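Local coordinates for protein sialyltransferase 0160 (Photobacterium damselae, PDB 4R84) that probably transfers sialic acid from CMP-sialic acid to galactoside acceptors, as a GT-B glycosyltransferase with a donor analogue bound in its pocket, at residues L135-Q140 with E200-T205. Sequence-based numbering, arbitrary orientation.
Sequences LIHIIQ and EFYTNT
His137 on helix 129-144 meets Tyr202 on strand 197-204, and the contact rests on this single pair. Their CA atoms, 9.9 Å apart, are the nearest across the two segments, so the backbones stay well separated and the gap is bridged by two aromatic side chains, both leaving their backbones toward the opposite segment. Only 89 Å² is buried in total, shared almost equally by the two residues. His137 reaches off the helix to the tyrosine because its CG is turned trans to the main-chain N (chi1 176°), the two side chains crossing at about a right angle. The rings lie obliquely, centroids 4.9 Å apart and planes at 38°. CE2 of Tyr202 sits over one imidazole face, offset toward its rim, 3.7 Å from His137 CD2. His137 NE2 comes within 3.0 Å of Tyr202 OH. That hydroxyl donates a 2.6 Å hydrogen bond to Glu200 OE1, two residues back on the same side of the strand, and meets this oxygen from above the carboxylate plane. A water donates to the same OE1 at 2.9 Å and hydrogen-bonds His137 NE2 at 3.3 Å, linking the helix to the carboxylate. Tyr123 of strand 106-125 stacks on the Tyr202 ring and also touches His137 and Ile138. The pair thus joins strand 197-204 to helix 129-144, the crossover helix of the beta-alpha-beta unit formed with parallel strands 106-125 and 149-154 in the Rossmann-like sheet. Leu135 and Ile136 of this helix pack against Phe336 of helix 330-340, while strand 197-204 runs parallel between strands 106-125 and 225-233.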
ATOM      1  N   LEU A 135      -0.569   2.471   4.495  1.00 18.41           N
ATOM      2  CA  LEU A 135      -0.478   3.472   5.550  1.00 18.27           C
ATOM      3  C   LEU A 135      -0.490   4.884   4.960  1.00 21.95           C
ATOM      4  O   LEU A 135      -1.140   5.781   5.503  1.00 17.34           O
ATOM      5  CB  LEU A 135       0.775   3.272   6.403  1.00 18.37           C
ATOM      6  CG  LEU A 135       0.979   4.300   7.511  1.00 17.28           C
ATOM      7  CD1 LEU A 135      -0.243   4.383   8.446  1.00 17.93           C
ATOM      8  CD2 LEU A 135       2.237   3.926   8.299  1.00 17.42           C
ATOM      9  N   ILE A 136       0.223   5.086   3.857  1.00 19.34           N
ATOM     10  CA  ILE A 136       0.192   6.388   3.195  1.00 17.76           C
ATOM     11  C   ILE A 136      -1.227   6.712   2.751  1.00 21.93           C
ATOM     12  O   ILE A 136      -1.732   7.823   2.973  1.00 22.87           O
ATOM     13  CB  ILE A 136       1.113   6.427   1.964  1.00 17.66           C
ATOM     14  CG1 ILE A 136       2.571   6.185   2.369  1.00 27.37           C
ATOM     15  CG2 ILE A 136       0.916   7.760   1.210  1.00 21.87           C
ATOM     16  CD1 ILE A 136       3.229   7.359   3.025  1.00 39.36           C
ATOM     17  N   HIS A 137      -1.899   5.719   2.182  1.00 21.54           N
ATOM     18  CA  HIS A 137      -3.259   5.941   1.710  1.00 23.84           C
ATOM     19  C   HIS A 137      -4.194   6.312   2.866  1.00 21.82           C
ATOM     20  O   HIS A 137      -5.038   7.217   2.732  1.00 19.81           O
ATOM     21  CB  HIS A 137      -3.795   4.705   0.993  1.00 20.32           C
ATOM     22  CG  HIS A 137      -5.224   4.848   0.573  1.00 24.11           C
ATOM     23  ND1 HIS A 137      -5.594   5.502  -0.583  1.00 25.01           N
ATOM     24  CD2 HIS A 137      -6.376   4.480   1.186  1.00 22.10           C
ATOM     25  CE1 HIS A 137      -6.913   5.498  -0.682  1.00 28.93           C
ATOM     26  NE2 HIS A 137      -7.410   4.885   0.380  1.00 26.27           N
ATOM     27  N   ILE A 138      -4.038   5.618   3.994  1.00 17.94           N
ATOM     28  CA  ILE A 138      -4.843   5.876   5.192  1.00 19.05           C
ATOM     29  C   ILE A 138      -4.636   7.301   5.690  1.00 23.42           C
ATOM     30  O   ILE A 138      -5.588   7.994   6.060  1.00 19.28           O
ATOM     31  CB  ILE A 138      -4.503   4.862   6.316  1.00 14.24           C
ATOM     32  CG1 ILE A 138      -5.115   3.499   5.980  1.00 17.10           C
ATOM     33  CG2 ILE A 138      -5.009   5.340   7.673  1.00 19.12           C
ATOM     34  CD1 ILE A 138      -4.742   2.349   6.930  1.00 18.85           C
ATOM     35  N   ILE A 139      -3.391   7.751   5.696  1.00 19.04           N
ATOM     36  CA  ILE A 139      -3.109   9.092   6.184  1.00 20.50           C
ATOM     37  C   ILE A 139      -3.784  10.135   5.292  1.00 23.83           C
ATOM     38  O   ILE A 139      -4.368  11.104   5.797  1.00 25.75           O
ATOM     39  CB  ILE A 139      -1.597   9.319   6.281  1.00 20.31           C
ATOM     40  CG1 ILE A 139      -1.045   8.461   7.415  1.00 17.45           C
ATOM     41  CG2 ILE A 139      -1.285  10.797   6.557  1.00 23.88           C
ATOM     42  CD1 ILE A 139       0.485   8.330   7.375  1.00 17.50           C
ATOM     43  N   GLN A 140      -3.749   9.912   3.980  1.00 21.83           N
ATOM     44  CA  GLN A 140      -4.457  10.785   3.044  1.00 22.48           C
ATOM     45  C   GLN A 140      -5.965  10.694   3.261  1.00 26.02           C
ATOM     46  O   GLN A 140      -6.669  11.703   3.273  1.00 24.67           O
ATOM     47  CB  GLN A 140      -4.159  10.410   1.593  1.00 24.75           C
ATOM     48  CG  GLN A 140      -2.685  10.524   1.151  1.00 29.73           C
ATOM     49  CD  GLN A 140      -2.418   9.751  -0.147  1.00 36.72           C
ATOM     50  OE1 GLN A 140      -3.205   8.891  -0.540  1.00 39.66           O
ATOM     51  NE2 GLN A 140      -1.305  10.051  -0.806  1.00 37.38           N
ATOM     52  N   GLU A 200     -14.280  -1.150   1.020  1.00 15.96           N
ATOM     53  CA  GLU A 200     -13.066  -1.072   0.206  1.00 17.29           C
ATOM     54  C   GLU A 200     -12.026  -2.008   0.793  1.00 14.23           C
ATOM     55  O   GLU A 200     -11.752  -1.930   1.991  1.00 16.05           O
ATOM     56  CB  GLU A 200     -12.513   0.344   0.175  1.00 18.01           C
ATOM     57  CG  GLU A 200     -13.352   1.343  -0.609  1.00 18.69           C
ATOM     58  CD  GLU A 200     -12.875   2.771  -0.432  1.00 21.35           C
ATOM     59  OE1 GLU A 200     -11.876   3.012   0.281  1.00 22.05           O
ATOM     60  OE2 GLU A 200     -13.521   3.675  -0.994  1.00 24.43           O
ATOM     61  N   PHE A 201     -11.428  -2.868  -0.041  1.00 13.05           N
ATOM     62  CA  PHE A 201     -10.403  -3.801   0.418  1.00 16.60           C
ATOM     63  C   PHE A 201      -9.020  -3.351  -0.020  1.00 17.95           C
ATOM     64  O   PHE A 201      -8.869  -2.811  -1.111  1.00 15.43           O
ATOM     65  CB  PHE A 201     -10.642  -5.206  -0.132  1.00 17.52           C
ATOM     66  CG  PHE A 201     -11.799  -5.920   0.492  1.00 16.37           C
ATOM     67  CD1 PHE A 201     -11.842  -6.145   1.867  1.00 17.86           C
ATOM     68  CD2 PHE A 201     -12.801  -6.447  -0.308  1.00 18.63           C
ATOM     69  CE1 PHE A 201     -12.909  -6.840   2.433  1.00 17.36           C
ATOM     70  CE2 PHE A 201     -13.864  -7.150   0.257  1.00 19.73           C
ATOM     71  CZ  PHE A 201     -13.907  -7.347   1.630  1.00 20.64           C
ATOM     72  N   TYR A 202      -8.032  -3.570   0.843  1.00 13.52           N
ATOM     73  CA  TYR A 202      -6.628  -3.291   0.537  1.00 11.96           C
ATOM     74  C   TYR A 202      -5.807  -4.445   1.043  1.00 15.34           C
ATOM     75  O   TYR A 202      -5.793  -4.699   2.249  1.00 17.05           O
ATOM     76  CB  TYR A 202      -6.156  -2.002   1.215  1.00 14.63           C
ATOM     77  CG  TYR A 202      -6.985  -0.785   0.883  1.00 14.83           C
ATOM     78  CD1 TYR A 202      -8.210  -0.557   1.513  1.00 14.65           C
ATOM     79  CD2 TYR A 202      -6.533   0.147  -0.042  1.00 17.04           C
ATOM     80  CE1 TYR A 202      -8.976   0.565   1.213  1.00 15.85           C
ATOM     81  CE2 TYR A 202      -7.290   1.283  -0.344  1.00 18.04           C
ATOM     82  CZ  TYR A 202      -8.511   1.473   0.283  1.00 16.59           C
ATOM     83  OH  TYR A 202      -9.275   2.593  -0.003  1.00 20.55           O
ATOM     84  N   THR A 203      -5.126  -5.158   0.156  1.00 15.90           N
ATOM     85  CA  THR A 203      -4.363  -6.295   0.648  1.00 14.60           C
ATOM     86  C   THR A 203      -3.230  -6.640  -0.305  1.00 17.23           C
ATOM     87  O   THR A 203      -2.934  -5.894  -1.239  1.00 15.77           O
ATOM     88  CB  THR A 203      -5.278  -7.519   0.905  1.00 17.08           C
ATOM     89  OG1 THR A 203      -4.558  -8.508   1.655  1.00 17.49           O
ATOM     90  CG2 THR A 203      -5.803  -8.134  -0.391  1.00 22.45           C
ATOM     91  N   ASN A 204      -2.581  -7.754   0.012  1.00 18.64           N
ATOM     92  CA  ASN A 204      -1.395  -8.279  -0.647  1.00 17.42           C
ATOM     93  C   ASN A 204      -1.785  -9.085  -1.882  1.00 20.14           C
ATOM     94  O   ASN A 204      -2.647  -9.953  -1.806  1.00 18.56           O
ATOM     95  CB  ASN A 204      -0.651  -9.128   0.405  1.00 20.14           C
ATOM     96  CG  ASN A 204       0.647  -9.703  -0.074  1.00 31.41           C
ATOM     97  OD1 ASN A 204       0.717 -10.329  -1.121  1.00 30.41           O
ATOM     98  ND2 ASN A 204       1.688  -9.546   0.740  1.00 29.09           N
ATOM     99  N   THR A 205      -1.194  -8.772  -3.035  1.00 18.86           N
ATOM    100  CA  THR A 205      -1.617  -9.428  -4.276  1.00 17.40           C
ATOM    101  C   THR A 205      -1.441 -10.953  -4.221  1.00 18.29           C
ATOM    102  O   THR A 205      -2.347 -11.695  -4.597  1.00 22.59           O
ATOM    103  CB  THR A 205      -0.844  -8.886  -5.487  1.00 23.09           C
ATOM    104  OG1 THR A 205      -1.061  -7.479  -5.584  1.00 21.02           O
ATOM    105  CG2 THR A 205      -1.316  -9.560  -6.766  1.00 23.03           C
TER
HETATM  106  O   HOH W   1     -10.570   5.533   0.926  1.00 31.50           O